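PDB 4K2M: NTD biosynthesis operon protein NtdA from Bacillus subtilis subsp. subtilis, which catalyses the reversible, pyridoxal phosphate-dependent transamination of 3-dehydro-glucose 6-phosphate with glutamate to give kanosamine 6-phosphate, a step in antibiotic biosynthesis. Local coordinates for residues A[377-383]-A[409-415]; A[173-177]-A[353-357]; A[364-369]-A[436-440]. All coordinates share one frame; numbering follows the deposited sequence.

Contact 1. Residues A[377-383]-A[409-415]; sequences TDVYYPI and HSQVLHL. With O1G (3-deoxy-3-[(E)-({3-hydroxy-2-methyl-5-[(phosphonooxy)methyl]pyridin-4-yl}methylidene)amino]-6-O-phosphono-alpha-D-gluco pyranose), chain C; EDO (1,2-ethanediol), chain E; EDO (1,2-ethanediol), chain G.
Tyr380 turns the edge of its ring toward the face of His414 in an offset edge-to-face pair, the planes 83° apart and the centroids 5.7 Å from each other. An ethanediol carbon lies over the centre of one Tyr380 face, and the sugar hydroxyl O2 of the external aldimine sits at that ring's edge. Tyr381, next along, has Tyr380 CB above one face and the same hydroxyl in the plane at its edge. The loop 377-383 thus runs from a small antiparallel bridge in the C-terminal part of this aspartate aminotransferase-type fold to the substrate pocket. In the bridge, Asp378 and His414 form a hydrogen-bonded pair, with His414 N to Asp378 O at 2.9 Å and Asp378 N to His414 O at 3.3 Å. Val379 sends CG1 against Val412 CG1 and CG2 against Leu413 CD1, while Leu413 crosses Thr377 at about a right angle. Farther along, His409 NE2 gives a weak hydrogen bond to Pro382 O (3.1 Å, 127° at the hydrogen), and His409 ND1 is hydrogen-bonded to a second ethanediol. Asn285 of the second subunit packs on Tyr381. After a cis peptide bond, Tyr381 keeps CG beside its backbone N (chi1 -62°) and its ring runs toward the sugar. The Tyr381 hydroxyl is hydrogen-bonded to O2 of the kanosamine ring at 2.6 Å and takes a weak bond from O3 of the cofactor.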
loop_
_atom_site.group_PDB
_atom_site.type_symbol
_atom_site.label_atom_id
_atom_site.label_comp_id
_atom_site.label_asym_id
_atom_site.label_seq_id
_atom_site.Cartn_x
_atom_site.Cartn_y
_atom_site.Cartn_z
ATOM N N THR A 377 26.434 8.076 -12.217
ATOM C CA THR A 377 25.764 9.254 -11.674
ATOM C C THR A 377 24.334 9.209 -12.197
ATOM O O THR A 377 23.970 8.313 -12.970
ATOM C CB THR A 377 26.457 10.562 -12.098
ATOM O OG1 THR A 377 26.596 10.588 -13.527
ATOM C CG2 THR A 377 27.847 10.676 -11.448
ATOM N N ASP A 378 23.511 10.160 -11.784
ATOM C CA ASP A 378 22.121 10.149 -12.213
ATOM C C ASP A 378 21.560 11.554 -12.156
ATOM O O ASP A 378 22.186 12.469 -11.611
ATOM C CB ASP A 378 21.295 9.225 -11.317
ATOM C CG ASP A 378 20.126 8.591 -12.043
ATOM O OD1 ASP A 378 19.738 9.097 -13.117
ATOM O OD2 ASP A 378 19.588 7.592 -11.524
ATOM N N VAL A 379 20.368 11.724 -12.717
ATOM C CA VAL A 379 19.691 13.017 -12.671
ATOM C C VAL A 379 18.268 12.800 -12.161
ATOM O O VAL A 379 17.432 12.251 -12.869
ATOM C CB VAL A 379 19.697 13.706 -14.054
ATOM C CG1 VAL A 379 18.814 14.982 -14.045
ATOM C CG2 VAL A 379 21.126 14.078 -14.466
ATOM N N TYR A 380 18.010 13.186 -10.913
ATOM C CA TYR A 380 16.651 13.121 -10.350
ATOM C C TYR A 380 16.020 14.498 -10.540
ATOM O O TYR A 380 16.419 15.447 -9.842
ATOM C CB TYR A 380 16.731 12.804 -8.841
ATOM C CG TYR A 380 17.049 11.355 -8.487
ATOM C CD1 TYR A 380 18.225 10.745 -8.918
ATOM C CD2 TYR A 380 16.185 10.613 -7.682
ATOM C CE1 TYR A 380 18.506 9.413 -8.590
ATOM C CE2 TYR A 380 16.466 9.301 -7.329
ATOM C CZ TYR A 380 17.628 8.703 -7.793
ATOM O OH TYR A 380 17.895 7.393 -7.449
ATOM N N TYR A 381 15.041 14.662 -11.440
ATOM C CA TYR A 381 14.388 13.622 -12.235
ATOM C C TYR A 381 14.494 14.049 -13.695
ATOM O O TYR A 381 14.763 15.213 -13.980
ATOM C CB TYR A 381 12.912 13.490 -11.794
ATOM C CG TYR A 381 12.862 13.074 -10.340
ATOM C CD1 TYR A 381 12.883 11.736 -9.990
ATOM C CD2 TYR A 381 12.888 14.024 -9.318
ATOM C CE1 TYR A 381 12.893 11.338 -8.649
ATOM C CE2 TYR A 381 12.904 13.638 -7.973
ATOM C CZ TYR A 381 12.902 12.296 -7.655
ATOM O OH TYR A 381 12.911 11.894 -6.330
ATOM N N PRO A 382 14.306 13.105 -14.632
ATOM C CA PRO A 382 14.649 13.426 -16.031
ATOM C C PRO A 382 13.695 14.359 -16.779
ATOM O O PRO A 382 14.124 15.008 -17.749
ATOM C CB PRO A 382 14.690 12.050 -16.709
ATOM C CG PRO A 382 13.830 11.163 -15.834
ATOM C CD PRO A 382 14.080 11.664 -14.426
ATOM N N ILE A 383 12.433 14.445 -16.362
ATOM C CA ILE A 383 11.461 15.252 -17.102
ATOM C C ILE A 383 10.720 16.142 -16.109
ATOM O O ILE A 383 10.228 15.661 -15.087
ATOM C CB ILE A 383 10.437 14.363 -17.865
ATOM C CG1 ILE A 383 11.158 13.384 -18.792
ATOM C CG2 ILE A 383 9.455 15.237 -18.658
ATOM C CD1 ILE A 383 10.240 12.359 -19.462
ATOM N N HIS A 409 17.534 22.340 -14.176
ATOM C CA HIS A 409 17.236 20.978 -14.600
ATOM C C HIS A 409 18.247 20.439 -15.612
ATOM O O HIS A 409 18.547 19.240 -15.628
ATOM C CB HIS A 409 15.837 20.941 -15.225
ATOM C CG HIS A 409 15.468 19.605 -15.782
ATOM N ND1 HIS A 409 15.397 18.472 -15.005
ATOM C CD2 HIS A 409 15.139 19.224 -17.037
ATOM C CE1 HIS A 409 15.039 17.447 -15.757
ATOM N NE2 HIS A 409 14.873 17.876 -16.994
ATOM N N SER A 410 18.768 21.326 -16.461
ATOM C CA SER A 410 19.732 20.938 -17.493
ATOM C C SER A 410 21.157 20.847 -16.954
ATOM O O SER A 410 22.053 20.310 -17.616
ATOM C CB SER A 410 19.686 21.939 -18.659
ATOM O OG SER A 410 20.304 23.156 -18.282
ATOM N N GLN A 411 21.372 21.355 -15.744
ATOM C CA GLN A 411 22.724 21.412 -15.188
ATOM C C GLN A 411 22.970 20.401 -14.084
ATOM O O GLN A 411 24.114 20.034 -13.813
ATOM C CB GLN A 411 23.000 22.808 -14.620
ATOM C CG GLN A 411 23.143 23.894 -15.665
ATOM C CD GLN A 411 23.593 25.184 -15.042
ATOM O OE1 GLN A 411 22.784 25.940 -14.511
ATOM N NE2 GLN A 411 24.901 25.420 -15.051
ATOM N N VAL A 412 21.900 19.968 -13.432
ATOM C CA VAL A 412 22.053 19.226 -12.177
ATOM C C VAL A 412 22.593 17.833 -12.432
ATOM O O VAL A 412 22.242 17.169 -13.419
ATOM C CB VAL A 412 20.718 19.162 -11.370
ATOM C CG1 VAL A 412 19.677 18.324 -12.110
ATOM C CG2 VAL A 412 20.960 18.613 -9.948
ATOM N N LEU A 413 23.467 17.390 -11.533
ATOM C CA LEU A 413 24.038 16.057 -11.608
ATOM C C LEU A 413 24.137 15.522 -10.188
ATOM O O LEU A 413 24.700 16.180 -9.312
ATOM C CB LEU A 413 25.439 16.111 -12.232
ATOM C CG LEU A 413 26.066 14.743 -12.475
ATOM C CD1 LEU A 413 25.130 13.931 -13.356
ATOM C CD2 LEU A 413 27.420 14.875 -13.136
ATOM N N HIS A 414 23.585 14.336 -9.959
ATOM C CA HIS A 414 23.635 13.744 -8.630
ATOM C C HIS A 414 24.772 12.743 -8.513
ATOM O O HIS A 414 24.940 11.875 -9.388
ATOM C CB HIS A 414 22.283 13.095 -8.296
ATOM C CG HIS A 414 21.188 14.098 -8.123
ATOM N ND1 HIS A 414 20.209 14.314 -9.072
ATOM C CD2 HIS A 414 20.956 14.986 -7.126
ATOM C CE1 HIS A 414 19.406 15.279 -8.652
ATOM N NE2 HIS A 414 19.836 15.703 -7.477
ATOM N N LEU A 415 25.528 12.866 -7.419
ATOM C CA LEU A 415 26.657 11.993 -7.135
ATOM C C LEU A 415 26.221 10.945 -6.120
ATOM O O LEU A 415 25.359 11.233 -5.289
ATOM C CB LEU A 415 27.798 12.818 -6.545
ATOM C CG LEU A 415 28.240 14.012 -7.381
ATOM C CD1 LEU A 415 29.490 14.583 -6.719
ATOM C CD2 LEU A 415 28.527 13.588 -8.817
HETATM P P O1G C . 6.176 7.350 -2.054
HETATM C C3A O1G C . 9.463 11.927 -3.467
HETATM O O3 O1G C . 10.773 11.753 -3.765
HETATM C C1 O1G C . 12.338 7.303 -6.764
HETATM N "N1'" O1G C . 7.617 13.303 -2.921
HETATM C C2 O1G C . 11.751 8.516 -6.039
HETATM O O2 O1G C . 12.929 9.337 -5.735
HETATM C C9A O1G C . 8.923 13.193 -3.216
HETATM C C2A O1G C . 9.754 14.464 -3.249
HETATM C C3 O1G C . 10.971 8.156 -4.763
HETATM N "N3'" O1G C . 10.280 9.403 -4.390
HETATM O O1 O1G C . 13.431 6.722 -6.035
HETATM C C4 O1G C . 10.009 6.971 -4.984
HETATM O O4 O1G C . 9.784 6.527 -3.631
HETATM C C4A O1G C . 8.663 10.800 -3.415
HETATM C C4B O1G C . 9.202 9.454 -3.701
HETATM C C5 O1G C . 10.788 5.847 -5.666
HETATM O O5 O1G C . 11.344 6.280 -6.914
HETATM C C5A O1G C . 7.312 10.943 -3.111
HETATM C C5T O1G C . 6.272 9.814 -3.017
HETATM C C6 O1G C . 9.927 4.703 -6.125
HETATM C C6A O1G C . 6.815 12.216 -2.875
HETATM O OP1 O1G C . 4.745 7.406 -2.543
HETATM O OP2 O1G C . 6.295 6.860 -0.649
HETATM O OP3 O1G C . 7.109 6.669 -3.082
HETATM O OP4 O1G C . 6.644 8.917 -1.945
HETATM O O6 O1G C . 10.609 3.572 -6.514
HETATM P "P'" O1G C . 9.983 2.111 -6.267
HETATM O OP6 O1G C . 9.863 1.968 -4.765
HETATM O OP7 O1G C . 8.661 2.021 -6.995
HETATM O OP8 O1G C . 11.057 1.202 -6.873
HETATM C C1 EDO E . 15.558 8.954 -10.743
HETATM O O1 EDO E . 14.624 7.866 -10.745
HETATM C C2 EDO E . 16.356 8.935 -12.048
HETATM O O2 EDO E . 16.930 7.631 -12.189
HETATM C C1 EDO G . 16.241 18.888 -11.784
HETATM O O1 EDO G . 14.950 19.030 -12.370
HETATM C C2 EDO G . 16.498 20.017 -10.797
HETATM O O2 EDO G . 15.660 19.831 -9.654
#

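Contact 2. Residues A[173-177]-A[353-357]; sequences NPQTF and FPIKV. With EDO (1,2-ethanediol), chain D.
Lys356 reaches from strand 353-356 past the ring of Phe177 to the backbone of the turn 173-177. From CB the chain sets out beside its own backbone N, CG lying anti to the carbonyl carbon (chi1 -67°), and CG comes to 3.8 Å from Phe177 CZ, at the edge of the ring and near its plane. CD follows close to the same ring atom, with an ethanediol carbon on it and Pro174 O within van der Waals range. A bend at the third torsion (chi3 72°) then carries CE past that carbonyl, and NZ finishes with a hydrogen bond of 2.9 Å to Pro174 O. The ammonium does not meet the oxygen on a lone pair: it stands 53° out of the carbonyl plane. Lys356 NZ also lies 3.5 Å from Gln175 NE2, whose hydrogen bond goes to Glu340; the other carboxylate oxygen of Glu340 makes a long, weak ion pair with NZ.

Beside the lysine, Phe177 and Pro354 pass one another head to tail, Phe177 CE2 lying 3.8 Å from Pro354 CG. The ethanediol, probably from the crystallisation liquor, spans the two segments by giving hydrogen bonds to Gln175 O and Pro354 O. Tyr201 meets the Phe177 ring edge-to-face, and Val412 and Ala408 also pack on that side chain.

Asn173 OD1 accepts two backbone N-H groups, from Gln175 N in the carbonyl plane at 2.8 Å and from Thr176 N well above it. These bonds, together with Phe177 N to Asn173 O, fix the shape of the turn and so probably help to place Pro174 O for the lysine. An Asx turn at Asn173 thus shapes the loop after strand 166-169, and Lys356 and Phe177 tie that loop to the two-stranded antiparallel sheet of this aspartate aminotransferase-type fold.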
loop_
_atom_site.group_PDB
_atom_site.type_symbol
_atom_site.label_atom_id
_atom_site.label_comp_id
_atom_site.label_asym_id
_atom_site.label_seq_id
_atom_site.Cartn_x
_atom_site.Cartn_y
_atom_site.Cartn_z
ATOM N N ASN A 173 14.221 28.294 -6.769
ATOM C CA ASN A 173 15.493 28.968 -6.567
ATOM C C ASN A 173 16.529 28.006 -7.175
ATOM O O ASN A 173 16.575 26.835 -6.819
ATOM C CB ASN A 173 15.681 29.185 -5.065
ATOM C CG ASN A 173 17.071 29.687 -4.692
ATOM O OD1 ASN A 173 18.089 29.195 -5.185
ATOM N ND2 ASN A 173 17.114 30.647 -3.774
ATOM N N PRO A 174 17.335 28.481 -8.140
ATOM C CA PRO A 174 18.162 27.543 -8.913
ATOM C C PRO A 174 19.387 27.052 -8.153
ATOM O O PRO A 174 20.097 26.167 -8.646
ATOM C CB PRO A 174 18.579 28.373 -10.141
ATOM C CG PRO A 174 18.563 29.790 -9.647
ATOM C CD PRO A 174 17.407 29.857 -8.674
ATOM N N GLN A 175 19.635 27.620 -6.979
ATOM C CA GLN A 175 20.703 27.123 -6.110
ATOM C C GLN A 175 20.208 26.082 -5.113
ATOM O O GLN A 175 20.914 25.116 -4.817
ATOM C CB GLN A 175 21.357 28.276 -5.341
ATOM C CG GLN A 175 22.492 28.968 -6.091
ATOM C CD GLN A 175 22.024 29.617 -7.368
ATOM O OE1 GLN A 175 21.100 30.429 -7.360
ATOM N NE2 GLN A 175 22.647 29.249 -8.483
ATOM N N THR A 176 19.009 26.292 -4.574
ATOM C CA THR A 176 18.472 25.391 -3.554
ATOM C C THR A 176 17.602 24.290 -4.160
ATOM O O THR A 176 17.315 23.302 -3.491
ATOM C CB THR A 176 17.603 26.130 -2.514
ATOM O OG1 THR A 176 16.372 26.539 -3.117
ATOM C CG2 THR A 176 18.323 27.364 -1.956
ATOM N N PHE A 177 17.162 24.497 -5.403
ATOM C CA PHE A 177 16.222 23.603 -6.101
ATOM C C PHE A 177 14.823 23.560 -5.480
ATOM O O PHE A 177 13.977 22.764 -5.899
ATOM C CB PHE A 177 16.771 22.182 -6.254
ATOM C CG PHE A 177 18.075 22.113 -6.998
ATOM C CD1 PHE A 177 18.097 22.160 -8.395
ATOM C CD2 PHE A 177 19.272 21.971 -6.301
ATOM C CE1 PHE A 177 19.304 22.086 -9.084
ATOM C CE2 PHE A 177 20.476 21.898 -6.974
ATOM C CZ PHE A 177 20.497 21.962 -8.372
ATOM N N PHE A 353 22.576 14.243 -3.534
ATOM C CA PHE A 353 23.670 15.218 -3.508
ATOM C C PHE A 353 23.835 15.821 -4.892
ATOM O O PHE A 353 24.435 15.198 -5.779
ATOM C CB PHE A 353 25.001 14.572 -3.085
ATOM C CG PHE A 353 26.106 15.575 -2.923
ATOM C CD1 PHE A 353 26.276 16.235 -1.709
ATOM C CD2 PHE A 353 26.937 15.911 -4.001
ATOM C CE1 PHE A 353 27.263 17.209 -1.553
ATOM C CE2 PHE A 353 27.941 16.878 -3.849
ATOM C CZ PHE A 353 28.091 17.533 -2.620
ATOM N N PRO A 354 23.292 17.025 -5.091
ATOM C CA PRO A 354 23.335 17.632 -6.427
ATOM C C PRO A 354 24.479 18.608 -6.603
ATOM O O PRO A 354 24.704 19.491 -5.755
ATOM C CB PRO A 354 22.009 18.393 -6.505
ATOM C CG PRO A 354 21.734 18.797 -5.079
ATOM C CD PRO A 354 22.357 17.718 -4.185
ATOM N N ILE A 355 25.213 18.445 -7.700
ATOM C CA ILE A 355 26.123 19.497 -8.139
ATOM C C ILE A 355 25.544 20.051 -9.428
ATOM O O ILE A 355 24.603 19.485 -9.983
ATOM C CB ILE A 355 27.553 18.989 -8.371
ATOM C CG1 ILE A 355 27.607 18.032 -9.559
ATOM C CG2 ILE A 355 28.109 18.295 -7.108
ATOM C CD1 ILE A 355 29.030 17.573 -9.900
ATOM N N LYS A 356 26.062 21.174 -9.907
ATOM C CA LYS A 356 25.648 21.635 -11.236
ATOM C C LYS A 356 26.871 21.711 -12.133
ATOM O O LYS A 356 27.935 22.156 -11.693
ATOM C CB LYS A 356 24.921 22.986 -11.155
ATOM C CG LYS A 356 23.562 22.925 -10.445
ATOM C CD LYS A 356 23.065 24.323 -10.006
ATOM C CE LYS A 356 22.607 25.181 -11.155
ATOM N NZ LYS A 356 22.187 26.557 -10.677
ATOM N N VAL A 357 26.723 21.235 -13.367
ATOM C CA VAL A 357 27.800 21.298 -14.352
ATOM C C VAL A 357 27.267 22.100 -15.534
ATOM O O VAL A 357 26.089 22.452 -15.554
ATOM C CB VAL A 357 28.230 19.887 -14.800
ATOM C CG1 VAL A 357 28.729 19.071 -13.584
ATOM C CG2 VAL A 357 27.071 19.170 -15.452
HETATM C C1 EDO D . 24.506 22.909 -6.429
HETATM O O1 EDO D . 23.691 22.067 -5.614
HETATM C C2 EDO D . 23.811 24.268 -6.555
HETATM O O2 EDO D . 23.685 24.841 -5.253
#

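Contact 3. Residues A[364-369]-A[436-440]; sequences DIMTKL and VIKQE
Two helices of the C-terminal part of the chain, 362-373 and 423-441, pack here with their local axes 10.0 Å apart and their directions 135° from each other. Val436 fits between side chains of the facing helix. Its CG1, anti to the backbone N (chi1 172°), rests 3.8 Å from Ile365 CA and also touches Lys368 CB, while CG2 meets that same CB and Leu369 CD2. Ile365 turns CG1 to the methylene CG of Glu440 at 3.6 Å and CD1 more loosely to Ile437. Beside the apolar contacts, Asp364, Lys368 and Glu440 form a charged cluster. Lys368 NZ forms a salt bridge with Asp364 one turn earlier, reaching OD2 at 2.6 Å on the syn side. Asp364 OD2 also lies 2.6 Å from Glu440 OE2, with the two carboxylate planes nearly perpendicular; such closeness suggests that one acid is protonated. Lys368 NZ stands 4.3 Å from Glu440 OE2, beyond a salt bridge, where its charge may help to stabilise the paired acids. Lys368 CD passes Gln439 OE1 on the way. Ile365 and Met366 pack on Leu413 of strand 412-415, so helix 362-373 lies between that strand and helix 423-441.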
loop_
_atom_site.group_PDB
_atom_site.type_symbol
_atom_site.label_atom_id
_atom_site.label_comp_id
_atom_site.label_asym_id
_atom_site.label_seq_id
_atom_site.Cartn_x
_atom_site.Cartn_y
_atom_site.Cartn_z
ATOM N N ASP A 364 28.162 14.370 -21.654
ATOM C CA ASP A 364 29.517 13.848 -21.844
ATOM C C ASP A 364 30.211 13.548 -20.518
ATOM O O ASP A 364 30.957 12.573 -20.409
ATOM C CB ASP A 364 30.380 14.816 -22.647
ATOM C CG ASP A 364 31.578 14.126 -23.286
ATOM O OD1 ASP A 364 31.399 13.048 -23.902
ATOM O OD2 ASP A 364 32.699 14.651 -23.168
ATOM N N ILE A 365 29.990 14.395 -19.517
ATOM C CA ILE A 365 30.549 14.144 -18.179
ATOM C C ILE A 365 30.041 12.820 -17.636
ATOM O O ILE A 365 30.824 12.015 -17.122
ATOM C CB ILE A 365 30.202 15.275 -17.194
ATOM C CG1 ILE A 365 30.990 16.541 -17.527
ATOM C CG2 ILE A 365 30.497 14.862 -15.754
ATOM C CD1 ILE A 365 30.344 17.823 -17.001
ATOM N N MET A 366 28.736 12.582 -17.762
ATOM C CA MET A 366 28.145 11.346 -17.265
ATOM C C MET A 366 28.667 10.127 -17.995
ATOM O O MET A 366 28.956 9.094 -17.377
ATOM C CB MET A 366 26.617 11.406 -17.365
ATOM C CG MET A 366 26.017 12.496 -16.517
ATOM S SD MET A 366 24.215 12.511 -16.654
ATOM C CE MET A 366 23.758 11.012 -15.774
ATOM N N THR A 367 28.791 10.248 -19.312
ATOM C CA THR A 367 29.287 9.154 -20.130
ATOM C C THR A 367 30.742 8.819 -19.809
ATOM O O THR A 367 31.092 7.641 -19.671
ATOM C CB THR A 367 29.153 9.477 -21.638
ATOM O OG1 THR A 367 27.765 9.609 -21.961
ATOM C CG2 THR A 367 29.748 8.355 -22.483
ATOM N N LYS A 368 31.579 9.840 -19.694
ATOM C CA LYS A 368 32.995 9.626 -19.432
ATOM C C LYS A 368 33.225 9.067 -18.033
ATOM O O LYS A 368 34.065 8.182 -17.851
ATOM C CB LYS A 368 33.791 10.912 -19.610
ATOM C CG LYS A 368 34.016 11.296 -21.075
ATOM C CD LYS A 368 34.719 12.640 -21.188
ATOM C CE LYS A 368 35.275 12.848 -22.588
ATOM N NZ LYS A 368 34.229 12.622 -23.623
ATOM N N LEU A 369 32.486 9.577 -17.050
ATOM C CA LEU A 369 32.594 9.022 -15.693
ATOM C C LEU A 369 32.305 7.531 -15.695
ATOM O O LEU A 369 33.019 6.743 -15.082
ATOM C CB LEU A 369 31.659 9.756 -14.718
ATOM C CG LEU A 369 32.151 11.088 -14.163
ATOM C CD1 LEU A 369 31.025 11.771 -13.374
ATOM C CD2 LEU A 369 33.379 10.905 -13.256
ATOM N N VAL A 436 37.613 14.057 -15.471
ATOM C CA VAL A 436 36.653 14.297 -16.555
ATOM C C VAL A 436 36.406 15.787 -16.819
ATOM O O VAL A 436 36.381 16.225 -17.972
ATOM C CB VAL A 436 35.316 13.579 -16.309
ATOM C CG1 VAL A 436 34.276 14.003 -17.353
ATOM C CG2 VAL A 436 35.519 12.073 -16.347
ATOM N N ILE A 437 36.227 16.569 -15.759
ATOM C CA ILE A 437 35.919 17.990 -15.929
ATOM C C ILE A 437 37.082 18.753 -16.565
ATOM O O ILE A 437 36.876 19.650 -17.385
ATOM C CB ILE A 437 35.454 18.644 -14.613
ATOM C CG1 ILE A 437 33.945 18.875 -14.664
ATOM C CG2 ILE A 437 36.161 19.981 -14.367
ATOM C CD1 ILE A 437 33.193 18.238 -13.535
ATOM N N LYS A 438 38.306 18.380 -16.214
ATOM C CA LYS A 438 39.463 19.035 -16.806
ATOM C C LYS A 438 39.637 18.608 -18.263
ATOM O O LYS A 438 40.268 19.303 -19.057
ATOM C CB LYS A 438 40.707 18.807 -15.947
ATOM C CG LYS A 438 40.467 19.309 -14.524
ATOM C CD LYS A 438 41.717 19.559 -13.709
ATOM C CE LYS A 438 41.327 20.290 -12.425
ATOM N NZ LYS A 438 42.477 20.913 -11.711
ATOM N N GLN A 439 39.034 17.477 -18.611
ATOM C CA GLN A 439 38.943 17.044 -19.999
ATOM C C GLN A 439 37.880 17.869 -20.740
ATOM O O GLN A 439 38.009 18.130 -21.938
ATOM C CB GLN A 439 38.585 15.560 -20.054
ATOM C CG GLN A 439 39.550 14.682 -20.824
ATOM C CD GLN A 439 39.024 13.264 -21.000
ATOM O OE1 GLN A 439 38.188 12.797 -20.224
ATOM N NE2 GLN A 439 39.505 12.578 -22.031
ATOM N N GLU A 440 36.831 18.275 -20.024
ATOM C CA GLU A 440 35.722 19.039 -20.614
ATOM C C GLU A 440 36.111 20.469 -20.964
ATOM O O GLU A 440 35.676 21.018 -21.981
ATOM C CB GLU A 440 34.515 19.091 -19.665
ATOM C CG GLU A 440 33.707 17.806 -19.574
ATOM C CD GLU A 440 33.363 17.231 -20.937
ATOM O OE1 GLU A 440 33.053 18.011 -21.867
ATOM O OE2 GLU A 440 33.416 15.993 -21.074
#

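The three contacts lie on the same side of the chain's centre. Contacts 1 and 2 each include one strand of the small sheet 353-356/412-415, and Leu413 O to Ile355 N, a probable hydrogen bond of 2.8 Å, joins them; contact 3 joins two helices beside that sheet. It lies farther out, with Met366 of helix 362-373 packing on Thr377 of contact 1 and Ile365 reaching Val357 of contact 2. Contact 2 is buried; the others are partly so. Chemistry follows place: aromatic rings and a single antiparallel bridge near the substrate, a lysine-to-carbonyl bond in the more buried contact 2, and an aliphatic interface edged by carboxylates between the helices, away from the annotated sites.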